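Local coordinates for aluminum resistance protein (PDB 3I16) that is probably a pyridoxal-5'-phosphate-dependent carbon-sulfur lyase of the methionine gamma-lyase family, thought to be involved in aluminum resistance, at residues His102-Arg113 / Cys263-Leu271. Numbering follows the deposited sequence.
Sequences HALGAALFGNLR and CIEKTSYRL. With EDO (1,2-ethanediol), chain S; EDO (1,2-ethanediol), chain R; EDO (1,2-ethanediol), chain O; EDO (1,2-ethanediol), chain K.
C263 O is gripped by three donors. T267 N and T267 OG1 reach it from opposite faces of its carbonyl plane, within helix 261-271. Across the contact N111 ND2 adds a weak but nearly straight bond of 3.3 Å to C263 O. The same ND2 also donates to A107 O at 2.9 Å, in the plane of both amide and carbonyl, which fixes the rotation of the amide. A water then joins N111 OD1 to K266 NZ.

G110 lies at the crossing, its CA 4.2 Å from T267 CA. With only hydrogens on its CA, G110 lets the two backbones come this close. Beside it, T267 CG2 packs on A106 CB at 3.6 Å. A chi1 of 167° sets R270 CG against A106 CA, and the bend at chi2 turns the guanidinium flat over one face of the F109 ring. The planes are 16° apart, and R270 CZ lies over the ring, a cation-pi stack. R270 NH1 also donates to two ethanediol molecules, and R270 NH2 bonds T272 O of the second subunit, so the contact borders a subunit interface.

The axes of 102-111 and 263-271 cross at 106°, 7.3 Å apart at closest approach. Both helices pack on the mixed sheet of the PLP-binding domain, as in the aminotransferase-like clan. Helix 100-111 rests on strands 214-218 and 237-241 through L104 and A107, and L104 touches the cofactor. Helix 261-271 packs through I264 on strands 90-94 and 237-241.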
loop_
_atom_site.group_PDB
_atom_site.type_symbol
_atom_site.label_atom_id
_atom_site.label_comp_id
_atom_site.label_asym_id
_atom_site.label_seq_id
_atom_site.Cartn_x
_atom_site.Cartn_y
_atom_site.Cartn_z
ATOM N N HIS B 102 12.356 -14.569 14.699
ATOM C CA HIS B 102 11.302 -13.992 15.519
ATOM C C HIS B 102 10.203 -15.028 15.756
ATOM O O HIS B 102 9.826 -15.257 16.904
ATOM C CB HIS B 102 10.770 -12.706 14.883
ATOM C CG HIS B 102 9.809 -11.945 15.738
ATOM N ND1 HIS B 102 9.108 -10.855 15.260
ATOM C CD2 HIS B 102 9.378 -12.144 17.008
ATOM C CE1 HIS B 102 8.335 -10.383 16.222
ATOM N NE2 HIS B 102 8.480 -11.149 17.291
ATOM N N ALA B 103 9.746 -15.692 14.695
ATOM C CA ALA B 103 8.711 -16.718 14.819
ATOM C C ALA B 103 9.156 -17.873 15.732
ATOM O O ALA B 103 8.397 -18.315 16.579
ATOM C CB ALA B 103 8.314 -17.260 13.444
ATOM N N LEU B 104 10.389 -18.348 15.567
ATOM C CA LEU B 104 10.914 -19.439 16.393
ATOM C C LEU B 104 11.029 -19.027 17.855
ATOM O O LEU B 104 10.617 -19.758 18.759
ATOM C CB LEU B 104 12.277 -19.880 15.869
ATOM C CG LEU B 104 12.261 -20.474 14.453
ATOM C CD1 LEU B 104 13.625 -20.349 13.838
ATOM C CD2 LEU B 104 11.807 -21.911 14.464
ATOM N N GLY B 105 11.571 -17.837 18.079
ATOM C CA GLY B 105 11.700 -17.313 19.416
ATOM C C GLY B 105 10.354 -17.117 20.097
ATOM O O GLY B 105 10.226 -17.392 21.283
ATOM N N ALA B 106 9.362 -16.619 19.362
ATOM C CA ALA B 106 8.032 -16.445 19.915
ATOM C C ALA B 106 7.471 -17.815 20.351
ATOM O O ALA B 106 6.822 -17.899 21.395
ATOM C CB ALA B 106 7.104 -15.761 18.930
ATOM N N ALA B 107 7.712 -18.864 19.552
ATOM C CA ALA B 107 7.300 -20.229 19.895
ATOM C C ALA B 107 7.883 -20.681 21.240
ATOM O O ALA B 107 7.167 -21.225 22.097
ATOM C CB ALA B 107 7.731 -21.227 18.793
ATOM N N LEU B 108 9.176 -20.446 21.411
ATOM C CA LEU B 108 9.889 -20.876 22.599
ATOM C C LEU B 108 9.475 -20.067 23.839
ATOM O O LEU B 108 9.053 -20.639 24.845
ATOM C CB LEU B 108 11.401 -20.803 22.352
ATOM C CG LEU B 108 11.938 -21.738 21.258
ATOM C CD1 LEU B 108 13.407 -21.411 20.940
ATOM C CD2 LEU B 108 11.770 -23.225 21.617
ATOM N N PHE B 109 9.596 -18.750 23.778
ATOM C CA PHE B 109 9.153 -17.920 24.902
ATOM C C PHE B 109 7.671 -18.134 25.190
ATOM O O PHE B 109 7.242 -18.093 26.348
ATOM C CB PHE B 109 9.383 -16.432 24.659
ATOM C CG PHE B 109 10.795 -15.962 24.941
ATOM C CD1 PHE B 109 11.209 -15.689 26.228
ATOM C CD2 PHE B 109 11.679 -15.739 23.900
ATOM C CE1 PHE B 109 12.483 -15.222 26.478
ATOM C CE2 PHE B 109 12.952 -15.284 24.142
ATOM C CZ PHE B 109 13.357 -15.035 25.427
ATOM N N GLY B 110 6.889 -18.348 24.136
ATOM C CA GLY B 110 5.458 -18.555 24.305
ATOM C C GLY B 110 5.138 -19.841 25.053
ATOM O O GLY B 110 4.235 -19.861 25.907
ATOM N N ASN B 111 5.909 -20.892 24.774
ATOM C CA ASN B 111 5.637 -22.207 25.352
ATOM C C ASN B 111 6.489 -22.684 26.530
ATOM O O ASN B 111 6.227 -23.775 27.046
ATOM C CB ASN B 111 5.598 -23.266 24.232
ATOM C CG ASN B 111 4.377 -23.105 23.337
ATOM O OD1 ASN B 111 3.322 -23.682 23.616
ATOM N ND2 ASN B 111 4.488 -22.262 22.300
ATOM N N LEU B 112 7.453 -21.875 26.986
ATOM C CA LEU B 112 8.330 -22.257 28.106
ATOM C C LEU B 112 8.162 -21.274 29.266
ATOM O O LEU B 112 7.873 -20.103 29.054
ATOM C CB LEU B 112 9.798 -22.316 27.654
ATOM C CG LEU B 112 10.184 -23.465 26.718
ATOM C CD1 LEU B 112 11.461 -23.100 25.966
ATOM C CD2 LEU B 112 10.327 -24.826 27.481
ATOM N N ARG B 113 8.300 -21.792 30.485
ATOM C CA ARG B 113 8.150 -21.023 31.719
ATOM C C ARG B 113 9.319 -21.307 32.646
ATOM O O ARG B 113 10.004 -22.338 32.498
ATOM C CB ARG B 113 6.837 -21.395 32.413
ATOM C CG ARG B 113 5.583 -21.157 31.567
ATOM C CD ARG B 113 5.269 -19.639 31.467
ATOM N NE ARG B 113 4.070 -19.446 30.670
ATOM C CZ ARG B 113 4.015 -19.255 29.355
ATOM N NH1 ARG B 113 5.118 -19.153 28.598
ATOM N NH2 ARG B 113 2.817 -19.131 28.789
ATOM N N CYS B 263 -0.585 -24.363 21.834
ATOM C CA CYS B 263 0.758 -23.862 21.458
ATOM C C CYS B 263 0.705 -22.582 20.622
ATOM O O CYS B 263 1.557 -21.714 20.774
ATOM C CB CYS B 263 1.559 -24.904 20.682
ATOM S SG CYS B 263 2.023 -26.369 21.646
ATOM N N ILE B 264 -0.298 -22.463 19.754
ATOM C CA ILE B 264 -0.438 -21.286 18.898
ATOM C C ILE B 264 -0.897 -20.106 19.740
ATOM O O ILE B 264 -0.347 -19.007 19.605
ATOM C CB ILE B 264 -1.370 -21.553 17.712
ATOM C CG1 ILE B 264 -0.691 -22.524 16.712
ATOM C CG2 ILE B 264 -1.744 -20.253 17.013
ATOM C CD1 ILE B 264 0.485 -21.936 15.885
ATOM N N GLU B 265 -1.873 -20.322 20.631
ATOM C CA GLU B 265 -2.301 -19.231 21.505
ATOM C C GLU B 265 -1.147 -18.715 22.357
ATOM O O GLU B 265 -0.935 -17.497 22.430
ATOM C CB GLU B 265 -3.500 -19.616 22.373
ATOM C CG GLU B 265 -4.796 -19.638 21.573
ATOM C CD GLU B 265 -5.968 -20.204 22.348
ATOM O OE1 GLU B 265 -5.759 -20.660 23.483
ATOM O OE2 GLU B 265 -7.090 -20.227 21.796
ATOM N N LYS B 266 -0.406 -19.630 22.980
ATOM C CA LYS B 266 0.739 -19.245 23.814
ATOM C C LYS B 266 1.806 -18.458 23.026
ATOM O O LYS B 266 2.407 -17.533 23.567
ATOM C CB LYS B 266 1.365 -20.465 24.486
ATOM C CG LYS B 266 0.545 -21.011 25.637
ATOM C CD LYS B 266 1.277 -22.173 26.276
ATOM C CE LYS B 266 0.520 -22.801 27.425
ATOM N NZ LYS B 266 1.251 -24.054 27.860
ATOM N N THR B 267 2.069 -18.859 21.781
ATOM C CA THR B 267 2.989 -18.107 20.927
ATOM C C THR B 267 2.441 -16.690 20.667
ATOM O O THR B 267 3.189 -15.712 20.774
ATOM C CB THR B 267 3.222 -18.800 19.572
ATOM O OG1 THR B 267 3.723 -20.122 19.787
ATOM C CG2 THR B 267 4.228 -17.998 18.734
ATOM N N SER B 268 1.129 -16.584 20.380
ATOM C CA SER B 268 0.498 -15.282 20.127
ATOM C C SER B 268 0.666 -14.283 21.280
ATOM O O SER B 268 0.814 -13.094 21.033
ATOM C CB SER B 268 -0.996 -15.402 19.752
ATOM O OG SER B 268 -1.847 -15.684 20.853
ATOM N N TYR B 269 0.638 -14.754 22.527
ATOM C CA TYR B 269 0.824 -13.863 23.678
ATOM C C TYR B 269 2.252 -13.326 23.838
ATOM O O TYR B 269 2.473 -12.342 24.558
ATOM C CB TYR B 269 0.361 -14.530 24.963
ATOM C CG TYR B 269 -1.095 -14.893 24.945
ATOM C CD1 TYR B 269 -2.067 -13.936 24.639
ATOM C CD2 TYR B 269 -1.510 -16.188 25.253
ATOM C CE1 TYR B 269 -3.394 -14.254 24.635
ATOM C CE2 TYR B 269 -2.845 -16.516 25.253
ATOM C CZ TYR B 269 -3.778 -15.544 24.959
ATOM O OH TYR B 269 -5.104 -15.855 24.950
ATOM N N ARG B 270 3.215 -14.013 23.217
ATOM C CA ARG B 270 4.579 -13.511 23.110
ATOM C C ARG B 270 4.688 -12.551 21.899
ATOM O O ARG B 270 5.381 -11.564 21.967
ATOM C CB ARG B 270 5.576 -14.667 22.976
ATOM C CG ARG B 270 6.987 -14.251 22.546
ATOM C CD ARG B 270 7.681 -13.367 23.558
ATOM N NE ARG B 270 8.886 -12.776 22.991
ATOM C CZ ARG B 270 9.982 -12.433 23.662
ATOM N NH1 ARG B 270 10.120 -12.643 24.983
ATOM N NH2 ARG B 270 10.972 -11.875 22.992
ATOM N N LEU B 271 4.053 -12.875 20.782
ATOM C CA LEU B 271 4.078 -11.984 19.622
ATOM C C LEU B 271 3.504 -10.612 20.007
ATOM O O LEU B 271 4.042 -9.608 19.569
ATOM C CB LEU B 271 3.314 -12.562 18.429
ATOM C CG LEU B 271 3.164 -11.626 17.213
ATOM C CD1 LEU B 271 4.506 -11.234 16.556
ATOM C CD2 LEU B 271 2.228 -12.272 16.189
HETATM C C1 EDO S . 4.144 -14.198 26.826
HETATM O O1 EDO S . 4.615 -13.263 27.797
HETATM C C2 EDO S . 4.829 -15.558 26.955
HETATM O O2 EDO S . 6.186 -15.588 26.468
HETATM C C1 EDO R . 9.726 -12.631 28.385
HETATM O O1 EDO R . 9.373 -11.432 27.680
HETATM C C2 EDO R . 8.471 -13.485 28.355
HETATM O O2 EDO R . 8.236 -13.889 27.000
HETATM C C1 EDO O . -2.621 -20.343 27.470
HETATM O O1 EDO O . -3.747 -19.904 28.230
HETATM C C2 EDO O . -3.012 -20.503 26.006
HETATM O O2 EDO O . -4.409 -20.261 25.819
HETATM C C1 EDO K . 12.736 -9.596 27.424
HETATM O O1 EDO K . 11.324 -9.661 27.654
HETATM C C2 EDO K . 13.082 -10.017 25.999
HETATM O O2 EDO K . 12.774 -11.388 25.718
HETATM O O HOH W 1 7.900 -11.155 20.350
HETATM O O HOH W 2 2.120 -17.675 26.612
HETATM O O HOH W 3 2.458 -25.457 25.505
HETATM O O HOH W 4 3.649 -23.167 28.885
#